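Local coordinates for protein putative hexose oxidase (Nonomuraea sp. ATCC 39727, PDB 5AWV) that probably oxidises the sugar of teicoplanin-type glycopeptide antibiotics with a covalently held flavin-adenine dinucleotide, at residues G163-L168 with W399-G404; E276-N281 with A422-N427. All blocks are in the same frame, centred on the assembly; numbering follows the deposited sequence.

Interaction 1 of 2, residues G163-L168 with W399-G404; sequences GGYGPL and WLIGYG. With FAD (flavin-adenine dinucleotide), chain M.
The contact lies at the flavin site of this FAD-linked oxidase: Y165, in the loop after helix 156-161, packs its ring against I401 near the end of strand 395-402 and Y403 just after it. Y403 meets Y165 in a T-shaped stack, presenting its CD1-CE1 edge to the Y165 ring face, with centroids 5.1 Å apart and planes at 82°. Y403 CD1 and CE1 each lie 3.6 Å from Y165 CD2. I401 arrives from another direction, its CG2 lying in the plane of the Y165 ring at the hydroxyl end, 3.5 Å from Y165 OH; that hydroxyl is hydrogen-bonded to Y473. The first torsion of Y165 (87°) sets CG between backbone N and carbonyl carbon and places the ring against these two residues. The backbone N and O of Y165 face the flavin: Y165 N donates to FAD O2 (3.2 Å, 158°), while FAD N3 donates to Y165 O (2.8 Å). A water donates to G163 O (2.6 Å) and is hydrogen-bonded to Y403 OH (2.8 Å), so solvent also joins the two segments. K425 makes cation-pi contacts with both tyrosine rings. One residue thus offers a donor and an acceptor matched to the carbonyl and N-H of the flavin pyrimidine ring, while aromatic and aliphatic packing from I401 and Y403 probably limits the movement of its side chain.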
ATOM      1  N   GLY A 163       7.290   0.362  -0.755  1.00 13.76           N
ATOM      2  CA  GLY A 163       7.880  -0.972  -0.701  1.00 13.32           C
ATOM      3  C   GLY A 163       6.920  -2.129  -0.633  1.00 15.20           C
ATOM      4  O   GLY A 163       7.278  -3.189  -0.146  1.00 16.97           O
ATOM      5  N   GLY A 164       5.723  -1.947  -1.203  1.00 14.55           N
ATOM      6  CA  GLY A 164       4.671  -2.940  -1.299  1.00 14.60           C
ATOM      7  C   GLY A 164       5.123  -4.374  -1.434  1.00 14.10           C
ATOM      8  O   GLY A 164       6.003  -4.721  -2.247  1.00 12.90           O
ATOM      9  N   TYR A 165       4.459  -5.233  -0.653  1.00 14.04           N
ATOM     10  CA  TYR A 165       4.705  -6.683  -0.678  1.00 12.90           C
ATOM     11  C   TYR A 165       3.422  -7.440  -0.358  1.00 13.80           C
ATOM     12  O   TYR A 165       2.469  -6.807   0.144  1.00 12.46           O
ATOM     13  CB  TYR A 165       5.834  -7.049   0.331  1.00 14.09           C
ATOM     14  CG  TYR A 165       5.343  -7.283   1.680  1.00 14.46           C
ATOM     15  CD1 TYR A 165       4.956  -6.224   2.456  1.00 14.92           C
ATOM     16  CD2 TYR A 165       5.141  -8.614   2.162  1.00 16.73           C
ATOM     17  CE1 TYR A 165       4.421  -6.391   3.709  1.00 15.92           C
ATOM     18  CE2 TYR A 165       4.622  -8.814   3.453  1.00 16.44           C
ATOM     19  CZ  TYR A 165       4.274  -7.698   4.226  1.00 18.22           C
ATOM     20  OH  TYR A 165       3.714  -7.788   5.496  1.00 18.58           O
ATOM     21  N   GLY A 166       3.458  -8.775  -0.515  1.00 13.23           N
ATOM     22  CA  GLY A 166       2.319  -9.630  -0.248  1.00 15.01           C
ATOM     23  C   GLY A 166       2.658 -11.085  -0.350  1.00 14.96           C
ATOM     24  O   GLY A 166       3.867 -11.463  -0.361  1.00 13.45           O
ATOM     25  N   PRO A 167       1.633 -11.929  -0.494  1.00 16.78           N
ATOM     26  CA  PRO A 167       1.850 -13.396  -0.536  1.00 15.66           C
ATOM     27  C   PRO A 167       2.744 -13.887  -1.622  1.00 15.13           C
ATOM     28  O   PRO A 167       3.349 -14.941  -1.434  1.00 17.32           O
ATOM     29  CB  PRO A 167       0.416 -13.968  -0.675  1.00 16.55           C
ATOM     30  CG  PRO A 167      -0.445 -12.906  -0.001  1.00 17.95           C
ATOM     31  CD  PRO A 167       0.197 -11.598  -0.426  1.00 17.57           C
ATOM     32  N   LEU A 168       2.892 -13.198  -2.757  1.00 12.73           N
ATOM     33  CA  LEU A 168       3.778 -13.637  -3.773  1.00 12.37           C
ATOM     34  C   LEU A 168       5.223 -13.098  -3.670  1.00 12.26           C
ATOM     35  O   LEU A 168       6.098 -13.378  -4.565  1.00 14.42           O
ATOM     36  CB  LEU A 168       3.251 -13.323  -5.151  1.00 14.68           C
ATOM     37  CG  LEU A 168       1.919 -13.917  -5.629  1.00 19.08           C
ATOM     38  CD1 LEU A 168       1.680 -13.552  -7.080  1.00 21.46           C
ATOM     39  CD2 LEU A 168       1.938 -15.394  -5.454  1.00 22.70           C
ATOM     40  N   TRP A 399       0.512 -10.587  14.405  1.00 13.81           N
ATOM     41  CA  TRP A 399       0.572 -11.321  13.141  1.00 14.34           C
ATOM     42  C   TRP A 399       2.049 -11.479  12.723  1.00 15.13           C
ATOM     43  O   TRP A 399       2.802 -10.487  12.765  1.00 13.09           O
ATOM     44  CB  TRP A 399      -0.158 -10.583  12.005  1.00 15.28           C
ATOM     45  CG  TRP A 399      -1.608 -10.448  12.160  1.00 18.27           C
ATOM     46  CD1 TRP A 399      -2.364 -10.769  13.258  1.00 18.73           C
ATOM     47  CD2 TRP A 399      -2.518  -9.928  11.184  1.00 20.91           C
ATOM     48  NE1 TRP A 399      -3.668 -10.484  13.019  1.00 19.44           N
ATOM     49  CE2 TRP A 399      -3.795  -9.972  11.747  1.00 22.58           C
ATOM     50  CE3 TRP A 399      -2.366  -9.466   9.872  1.00 24.33           C
ATOM     51  CZ2 TRP A 399      -4.933  -9.535  11.051  1.00 25.72           C
ATOM     52  CZ3 TRP A 399      -3.495  -9.049   9.163  1.00 28.05           C
ATOM     53  CH2 TRP A 399      -4.755  -9.061   9.765  1.00 26.45           C
ATOM     54  N   LEU A 400       2.430 -12.694  12.357  1.00 14.06           N
ATOM     55  CA  LEU A 400       3.776 -13.018  11.957  1.00 14.01           C
ATOM     56  C   LEU A 400       3.632 -13.411  10.483  1.00 14.75           C
ATOM     57  O   LEU A 400       3.004 -14.427  10.147  1.00 15.70           O
ATOM     58  CB  LEU A 400       4.317 -14.133  12.795  1.00 17.40           C
ATOM     59  CG  LEU A 400       4.557 -13.766  14.289  1.00 20.05           C
ATOM     60  CD1 LEU A 400       4.197 -14.909  15.198  1.00 26.54           C
ATOM     61  CD2 LEU A 400       6.001 -13.378  14.495  1.00 20.07           C
ATOM     62  N   ILE A 401       4.079 -12.525   9.583  1.00 13.18           N
ATOM     63  CA  ILE A 401       3.756 -12.598   8.155  1.00 13.16           C
ATOM     64  C   ILE A 401       4.969 -13.089   7.420  1.00 11.89           C
ATOM     65  O   ILE A 401       6.051 -12.469   7.571  1.00 10.29           O
ATOM     66  CB  ILE A 401       3.375 -11.168   7.670  1.00 14.61           C
ATOM     67  CG1 ILE A 401       2.233 -10.545   8.542  1.00 15.77           C
ATOM     68  CG2 ILE A 401       2.940 -11.134   6.238  1.00 16.13           C
ATOM     69  CD1 ILE A 401       2.107  -9.024   8.293  1.00 19.22           C
ATOM     70  N   GLY A 402       4.807 -14.182   6.684  1.00 11.46           N
ATOM     71  CA  GLY A 402       5.872 -14.784   5.850  1.00 12.96           C
ATOM     72  C   GLY A 402       6.507 -13.769   4.901  1.00 12.29           C
ATOM     73  O   GLY A 402       5.801 -13.040   4.273  1.00 11.37           O
ATOM     74  N   TYR A 403       7.823 -13.726   4.886  1.00 12.57           N
ATOM     75  CA  TYR A 403       8.607 -12.796   4.049  1.00 13.51           C
ATOM     76  C   TYR A 403       9.901 -13.469   3.581  1.00 13.26           C
ATOM     77  O   TYR A 403      10.024 -14.658   3.688  1.00 13.59           O
ATOM     78  CB  TYR A 403       8.867 -11.536   4.807  1.00 13.28           C
ATOM     79  CG  TYR A 403       9.248 -10.316   3.966  1.00 11.33           C
ATOM     80  CD1 TYR A 403       8.424  -9.859   2.978  1.00 10.50           C
ATOM     81  CD2 TYR A 403      10.473  -9.665   4.180  1.00 10.56           C
ATOM     82  CE1 TYR A 403       8.745  -8.745   2.230  1.00 12.05           C
ATOM     83  CE2 TYR A 403      10.835  -8.499   3.494  1.00 10.56           C
ATOM     84  CZ  TYR A 403       9.971  -8.048   2.495  1.00 11.24           C
ATOM     85  OH  TYR A 403      10.286  -6.919   1.778  1.00 11.80           O
ATOM     86  N   GLY A 404      10.831 -12.735   2.990  1.00 13.98           N
ATOM     87  CA  GLY A 404      12.067 -13.289   2.503  1.00 13.71           C
ATOM     88  C   GLY A 404      12.000 -13.902   1.143  1.00 14.47           C
ATOM     89  O   GLY A 404      11.371 -13.332   0.244  1.00 14.89           O
TER
HETATM   90  PA  FAD M 601      -2.691   7.060   1.154  1.00 15.20           P
HETATM   91  O1A FAD M 601      -3.228   7.184   2.564  1.00 14.06           O
HETATM   92  O2A FAD M 601      -3.429   7.598   0.017  1.00 14.49           O
HETATM   93  O5B FAD M 601      -1.198   7.580   1.091  1.00 13.81           O
HETATM   94  C5B FAD M 601      -0.156   7.164   2.039  1.00 14.19           C
HETATM   95  C4B FAD M 601       0.962   8.159   2.035  1.00 13.42           C
HETATM   96  O4B FAD M 601       1.610   8.283   0.764  1.00 13.89           O
HETATM   97  C3B FAD M 601       0.592   9.596   2.436  1.00 14.41           C
HETATM   98  O3B FAD M 601       1.667  10.331   3.071  1.00 15.13           O
HETATM   99  C2B FAD M 601       0.270  10.143   1.080  1.00 15.72           C
HETATM  100  O2B FAD M 601       0.298  11.531   1.101  1.00 15.73           O
HETATM  101  C1B FAD M 601       1.307   9.528   0.200  1.00 14.42           C
HETATM  102  N9A FAD M 601       0.856   9.442  -1.170  1.00 14.60           N
HETATM  103  C8A FAD M 601      -0.250   8.892  -1.686  1.00 16.38           C
HETATM  104  N7A FAD M 601      -0.261   8.950  -3.036  1.00 16.17           N
HETATM  105  C5A FAD M 601       0.870   9.531  -3.414  1.00 15.61           C
HETATM  106  C6A FAD M 601       1.451   9.964  -4.702  1.00 14.82           C
HETATM  107  N6A FAD M 601       0.758   9.728  -5.812  1.00 14.39           N
HETATM  108  N1A FAD M 601       2.684  10.551  -4.662  1.00 14.83           N
HETATM  109  C2A FAD M 601       3.334  10.790  -3.486  1.00 17.11           C
HETATM  110  N3A FAD M 601       2.846  10.461  -2.258  1.00 14.14           N
HETATM  111  C4A FAD M 601       1.611   9.885  -2.203  1.00 16.31           C
HETATM  112  N1  FAD M 601       1.108  -2.982   2.731  1.00 16.22           N
HETATM  113  C2  FAD M 601       1.803  -4.048   2.233  1.00 17.14           C
HETATM  114  O2  FAD M 601       2.954  -3.865   1.777  1.00 17.08           O
HETATM  115  N3  FAD M 601       1.286  -5.286   2.185  1.00 19.34           N
HETATM  116  C4  FAD M 601      -0.001  -5.537   2.502  1.00 19.42           C
HETATM  117  O4  FAD M 601      -0.485  -6.687   2.410  1.00 22.02           O
HETATM  118  C4X FAD M 601      -0.827  -4.433   3.011  1.00 20.26           C
HETATM  119  N5  FAD M 601      -2.150  -4.599   3.365  1.00 23.08           N
HETATM  120  C5X FAD M 601      -2.949  -3.554   3.745  1.00 22.81           C
HETATM  121  C6  FAD M 601      -4.310  -3.804   4.018  1.00 25.87           C
HETATM  122  C7  FAD M 601      -5.036  -2.683   4.504  1.00 22.79           C
HETATM  123  C7M FAD M 601      -6.530  -2.883   4.869  1.00 26.94           C
HETATM  124  C8  FAD M 601      -4.444  -1.293   4.633  1.00 19.07           C
HETATM  125  C8M FAD M 601      -5.309  -0.083   4.888  1.00 17.55           C
HETATM  126  C9  FAD M 601      -3.089  -1.117   4.274  1.00 17.27           C
HETATM  127  C9A FAD M 601      -2.332  -2.179   3.874  1.00 18.22           C
HETATM  128  N10 FAD M 601      -0.959  -2.051   3.530  1.00 18.43           N
HETATM  129  C10 FAD M 601      -0.199  -3.116   3.075  1.00 17.50           C
HETATM  130  C1' FAD M 601      -0.261  -0.732   3.673  1.00 16.86           C
HETATM  131  C2' FAD M 601      -0.213   0.045   2.411  1.00 13.79           C
HETATM  132  O2' FAD M 601       0.837  -0.512   1.644  1.00 11.93           O
HETATM  133  C3' FAD M 601       0.158   1.415   2.840  1.00 13.52           C
HETATM  134  O3' FAD M 601      -0.872   1.824   3.742  1.00 13.70           O
HETATM  135  C4' FAD M 601       0.224   2.365   1.613  1.00 13.40           C
HETATM  136  O4' FAD M 601       1.032   3.481   1.997  1.00 13.29           O
HETATM  137  C5' FAD M 601      -1.171   2.844   1.297  1.00 14.44           C
HETATM  138  O5' FAD M 601      -1.168   3.627   0.087  1.00 13.95           O
HETATM  139  P   FAD M 601      -2.447   4.461  -0.279  1.00 13.88           P
HETATM  140  O1P FAD M 601      -2.268   5.095  -1.570  1.00 13.05           O
HETATM  141  O2P FAD M 601      -3.721   3.673  -0.145  1.00 13.87           O
HETATM  142  O3P FAD M 601      -2.486   5.448   0.982  1.00 13.87           O
HETATM  143  O   HOH W   1       8.288  -4.969   1.526  1.00 18.25           O
HETATM  144  O   HOH W   2       5.622 -11.982   1.697  1.00 16.31           O

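Interaction 2 of 2, residues E276-N281 with A422-N427; sequences EWYERN and AILKVN. With N1L (2-amino-2-deoxy-beta-D-glucopyranuronic acid), chain B.
Apolar packing carries most of the contact between the last turn of helix 264-280 and the start of strand 424-432 with the residue before it, where Y278 and E279 meet I423 and L424. L424 lays its CD2 methyl over one face of the Y278 ring in a CH-pi contact, 3.9 Å from the centroid and 15° from the ring normal. The opposite face is covered by W277, whose CZ3 sits 3.8 Å above the ring centre, so the tyrosine lies between a leucine methyl and the edge of the W277 indole. I423 reaches the helix itself. Its CG1 stands between backbone N and carbonyl carbon (chi1 64°), and the extended chain beyond it carries CD1 to the backbone, 3.6 Å from E279 N and close to E279 CG and Y278 CB. The CG2 branch lies near the carbonyl of Y278, and the carbonyl oxygen of I423 approaches Y278 CD1 at 3.7 Å.

Polar groups of the helix look past the strand segment. Y278 OH is hydrogen-bonded to S293 OG, and E279 OE1 to the backbone N of R374, so the aromatic ring and the carboxylate are each tethered at the far end. A weak bond from N281 ND2 to W277 O, 3.1 Å, accompanies the end of the helix. Further along the strand, N427 lines the glucosaminuronic acid pocket.

I423 and L424 both face L371 in a classic beta bulge, and both side chains engage the helix. The helix end therefore rests on the 7-stranded antiparallel sheet where strand 424-432 begins beside its edge strand 363-371, with R170 of helix 169-172 packing on W277 and Y278.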
ATOM      1  N   GLU A 276      11.314 -20.992  13.802  1.00 19.06           N
ATOM      2  CA  GLU A 276      12.413 -21.817  13.336  1.00 19.56           C
ATOM      3  C   GLU A 276      12.225 -22.357  11.933  1.00 18.85           C
ATOM      4  O   GLU A 276      13.181 -22.444  11.172  1.00 18.11           O
ATOM      5  CB  GLU A 276      12.743 -22.959  14.346  1.00 22.87           C
ATOM      6  CG  GLU A 276      13.378 -22.303  15.601  1.00 27.96           C
ATOM      7  CD  GLU A 276      13.531 -23.184  16.836  1.00 37.54           C
ATOM      8  OE1 GLU A 276      13.803 -22.653  17.971  1.00 41.04           O
ATOM      9  OE2 GLU A 276      13.363 -24.394  16.679  1.00 43.67           O
ATOM     10  N   TRP A 277      10.989 -22.737  11.595  1.00 18.66           N
ATOM     11  CA  TRP A 277      10.696 -23.172  10.245  1.00 17.20           C
ATOM     12  C   TRP A 277      11.050 -22.005   9.226  1.00 14.61           C
ATOM     13  O   TRP A 277      11.752 -22.226   8.244  1.00 16.33           O
ATOM     14  CB  TRP A 277       9.217 -23.597  10.090  1.00 15.48           C
ATOM     15  CG  TRP A 277       9.005 -24.217   8.794  1.00 15.41           C
ATOM     16  CD1 TRP A 277       9.124 -25.538   8.446  1.00 14.86           C
ATOM     17  CD2 TRP A 277       8.715 -23.500   7.576  1.00 17.45           C
ATOM     18  NE1 TRP A 277       8.898 -25.671   7.093  1.00 17.92           N
ATOM     19  CE2 TRP A 277       8.621 -24.437   6.552  1.00 16.43           C
ATOM     20  CE3 TRP A 277       8.425 -22.137   7.293  1.00 18.02           C
ATOM     21  CZ2 TRP A 277       8.350 -24.068   5.222  1.00 19.49           C
ATOM     22  CZ3 TRP A 277       8.139 -21.799   5.966  1.00 19.16           C
ATOM     23  CH2 TRP A 277       8.093 -22.731   4.968  1.00 18.82           C
ATOM     24  N   TYR A 278      10.565 -20.817   9.488  1.00 14.86           N
ATOM     25  CA  TYR A 278      10.907 -19.624   8.671  1.00 14.47           C
ATOM     26  C   TYR A 278      12.417 -19.339   8.652  1.00 15.76           C
ATOM     27  O   TYR A 278      12.909 -18.979   7.593  1.00 15.26           O
ATOM     28  CB  TYR A 278      10.058 -18.359   8.987  1.00 14.48           C
ATOM     29  CG  TYR A 278       8.758 -18.322   8.233  1.00 13.41           C
ATOM     30  CD1 TYR A 278       8.719 -17.843   6.935  1.00 12.74           C
ATOM     31  CD2 TYR A 278       7.601 -18.876   8.744  1.00 13.96           C
ATOM     32  CE1 TYR A 278       7.577 -17.800   6.174  1.00 13.10           C
ATOM     33  CE2 TYR A 278       6.428 -18.877   7.985  1.00 14.90           C
ATOM     34  CZ  TYR A 278       6.402 -18.301   6.674  1.00 15.71           C
ATOM     35  OH  TYR A 278       5.238 -18.294   5.904  1.00 14.26           O
ATOM     36  N   GLU A 279      13.179 -19.592   9.729  1.00 16.48           N
ATOM     37  CA  GLU A 279      14.642 -19.408   9.670  1.00 17.67           C
ATOM     38  C   GLU A 279      15.279 -20.342   8.705  1.00 18.08           C
ATOM     39  O   GLU A 279      16.237 -19.966   8.071  1.00 17.97           O
ATOM     40  CB  GLU A 279      15.325 -19.654  11.012  1.00 21.25           C
ATOM     41  CG  GLU A 279      15.002 -18.681  12.072  1.00 22.53           C
ATOM     42  CD  GLU A 279      15.642 -19.027  13.446  1.00 26.55           C
ATOM     43  OE1 GLU A 279      15.416 -18.314  14.441  1.00 20.64           O
ATOM     44  OE2 GLU A 279      16.310 -20.052  13.563  1.00 32.74           O
ATOM     45  N   ARG A 280      14.774 -21.576   8.610  1.00 18.84           N
ATOM     46  CA  ARG A 280      15.339 -22.591   7.757  1.00 20.57           C
ATOM     47  C   ARG A 280      14.886 -22.526   6.327  1.00 19.87           C
ATOM     48  O   ARG A 280      15.617 -22.974   5.452  1.00 17.34           O
ATOM     49  CB  ARG A 280      15.043 -24.025   8.290  1.00 22.91           C
ATOM     50  CG  ARG A 280      15.639 -24.337   9.659  1.00 27.33           C
ATOM     51  CD  ARG A 280      15.438 -25.836  10.048  1.00 31.69           C
ATOM     52  NE  ARG A 280      14.008 -26.248  10.035  1.00 40.19           N
ATOM     53  CZ  ARG A 280      13.133 -26.146  11.058  1.00 44.33           C
ATOM     54  NH1 ARG A 280      13.514 -25.666  12.255  1.00 45.06           N
ATOM     55  NH2 ARG A 280      11.844 -26.506  10.886  1.00 34.62           N
ATOM     56  N   ASN A 281      13.701 -21.971   6.075  1.00 15.45           N
ATOM     57  CA  ASN A 281      13.042 -22.125   4.766  1.00 15.79           C
ATOM     58  C   ASN A 281      12.659 -20.787   4.019  1.00 15.79           C
ATOM     59  O   ASN A 281      11.576 -20.711   3.388  1.00 16.11           O
ATOM     60  CB  ASN A 281      11.841 -23.019   4.967  1.00 14.23           C
ATOM     61  CG  ASN A 281      12.280 -24.440   5.392  1.00 18.67           C
ATOM     62  OD1 ASN A 281      12.992 -25.080   4.650  1.00 17.59           O
ATOM     63  ND2 ASN A 281      11.989 -24.821   6.589  1.00 17.93           N
ATOM     64  N   ALA A 422      15.441 -10.513   5.951  1.00 16.13           N
ATOM     65  CA  ALA A 422      14.406 -10.844   6.895  1.00 14.66           C
ATOM     66  C   ALA A 422      13.642 -12.092   6.464  1.00 15.28           C
ATOM     67  O   ALA A 422      13.632 -12.484   5.293  1.00 15.88           O
ATOM     68  CB  ALA A 422      13.447  -9.648   7.052  1.00 13.84           C
ATOM     69  N   ILE A 423      13.020 -12.738   7.449  1.00 14.12           N
ATOM     70  CA  ILE A 423      12.199 -13.941   7.234  1.00 13.96           C
ATOM     71  C   ILE A 423      10.712 -13.664   7.536  1.00 13.25           C
ATOM     72  O   ILE A 423       9.836 -14.361   7.004  1.00 14.03           O
ATOM     73  CB  ILE A 423      12.717 -15.110   8.104  1.00 14.81           C
ATOM     74  CG1 ILE A 423      12.588 -14.852   9.641  1.00 14.76           C
ATOM     75  CG2 ILE A 423      14.148 -15.393   7.785  1.00 18.42           C
ATOM     76  CD1 ILE A 423      12.929 -16.082  10.553  1.00 14.29           C
ATOM     77  N   LEU A 424      10.423 -12.679   8.396  1.00 12.56           N
ATOM     78  CA  LEU A 424       9.019 -12.378   8.796  1.00 12.90           C
ATOM     79  C   LEU A 424       8.851 -10.902   8.959  1.00 11.63           C
ATOM     80  O   LEU A 424       9.800 -10.198   9.402  1.00 12.70           O
ATOM     81  CB  LEU A 424       8.737 -13.064  10.152  1.00 13.54           C
ATOM     82  CG  LEU A 424       8.700 -14.597  10.134  1.00 14.45           C
ATOM     83  CD1 LEU A 424       8.918 -15.167  11.544  1.00 17.01           C
ATOM     84  CD2 LEU A 424       7.380 -15.047   9.562  1.00 13.97           C
ATOM     85  N   LYS A 425       7.638 -10.420   8.730  1.00 10.45           N
ATOM     86  CA  LYS A 425       7.310  -9.135   9.188  1.00 11.97           C
ATOM     87  C   LYS A 425       6.396  -9.398  10.374  1.00 13.57           C
ATOM     88  O   LYS A 425       5.529 -10.307  10.333  1.00 17.13           O
ATOM     89  CB  LYS A 425       6.624  -8.265   8.161  1.00 12.45           C
ATOM     90  CG  LYS A 425       7.424  -8.057   6.818  1.00 13.27           C
ATOM     91  CD  LYS A 425       7.062  -6.679   6.214  1.00 14.85           C
ATOM     92  CE  LYS A 425       7.669  -6.610   4.783  1.00 16.99           C
ATOM     93  NZ  LYS A 425       7.703  -5.211   4.312  1.00 16.81           N
ATOM     94  N   VAL A 426       6.543  -8.618  11.393  1.00 12.43           N
ATOM     95  CA  VAL A 426       5.629  -8.817  12.572  1.00 14.24           C
ATOM     96  C   VAL A 426       4.821  -7.576  12.834  1.00 16.15           C
ATOM     97  O   VAL A 426       5.403  -6.490  13.048  1.00 18.11           O
ATOM     98  CB  VAL A 426       6.382  -9.420  13.814  1.00 16.44           C
ATOM     99  CG1 VAL A 426       7.576  -8.641  14.224  1.00 20.51           C
ATOM    100  CG2 VAL A 426       5.451  -9.454  15.068  1.00 17.04           C
ATOM    101  N   ASN A 427       3.505  -7.731  12.959  1.00 14.91           N
ATOM    102  CA  ASN A 427       2.636  -6.669  13.290  1.00 15.59           C
ATOM    103  C   ASN A 427       1.957  -6.868  14.646  1.00 17.04           C
ATOM    104  O   ASN A 427       1.612  -7.994  15.045  1.00 17.00           O
ATOM    105  CB  ASN A 427       1.559  -6.465  12.211  1.00 19.33           C
ATOM    106  CG  ASN A 427       2.123  -5.811  10.941  1.00 22.78           C
ATOM    107  OD1 ASN A 427       3.266  -5.399  10.910  1.00 26.46           O
ATOM    108  ND2 ASN A 427       1.328  -5.746   9.916  1.00 24.65           N
TER
HETATM  109  C1  N1L B 104      -4.811  -5.356   7.403  1.00 59.17           C
HETATM  110  C2  N1L B 104      -4.513  -4.891   8.920  1.00 56.20           C
HETATM  111  C3  N1L B 104      -3.263  -3.998   9.039  1.00 54.71           C
HETATM  112  C4  N1L B 104      -2.106  -4.761   8.428  1.00 58.29           C
HETATM  113  C5  N1L B 104      -2.364  -4.937   6.907  1.00 53.61           C
HETATM  114  C6  N1L B 104      -1.169  -5.588   6.162  1.00 55.15           C
HETATM  115  N2  N1L B 104      -5.630  -4.183   9.543  1.00 62.39           N
HETATM  116  O3  N1L B 104      -2.921  -3.719  10.479  1.00 36.51           O
HETATM  117  O4  N1L B 104      -0.784  -4.072   8.706  1.00 73.54           O
HETATM  118  O5  N1L B 104      -3.536  -5.824   6.714  1.00 55.02           O
HETATM  119  O6B N1L B 104      -1.196  -7.010   6.117  1.00 57.89           O
HETATM  120  O6A N1L B 104       0.014  -5.331   6.808  1.00 70.71           O

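How the interactions relate
From the N terminus the chain passes 163-168, then 276-281, then 399-404 and 422-427, so the two contacts cross. Interaction 1 closes a loop with 230 residues between its segments, and interaction 2 one with 140. Their later segments are antiparallel neighbours in one sheet, probably hydrogen-bonded from I401 N to K425 O (2.8 Å) and from W399 O to N427 N (2.9 Å). The contacts also touch directly, with Y278 CE1 packed on G402 CA at 3.5 Å. Together they tie the loop holding the flavin to this strand pair, and the pair to the C-terminal end of helix 264-280.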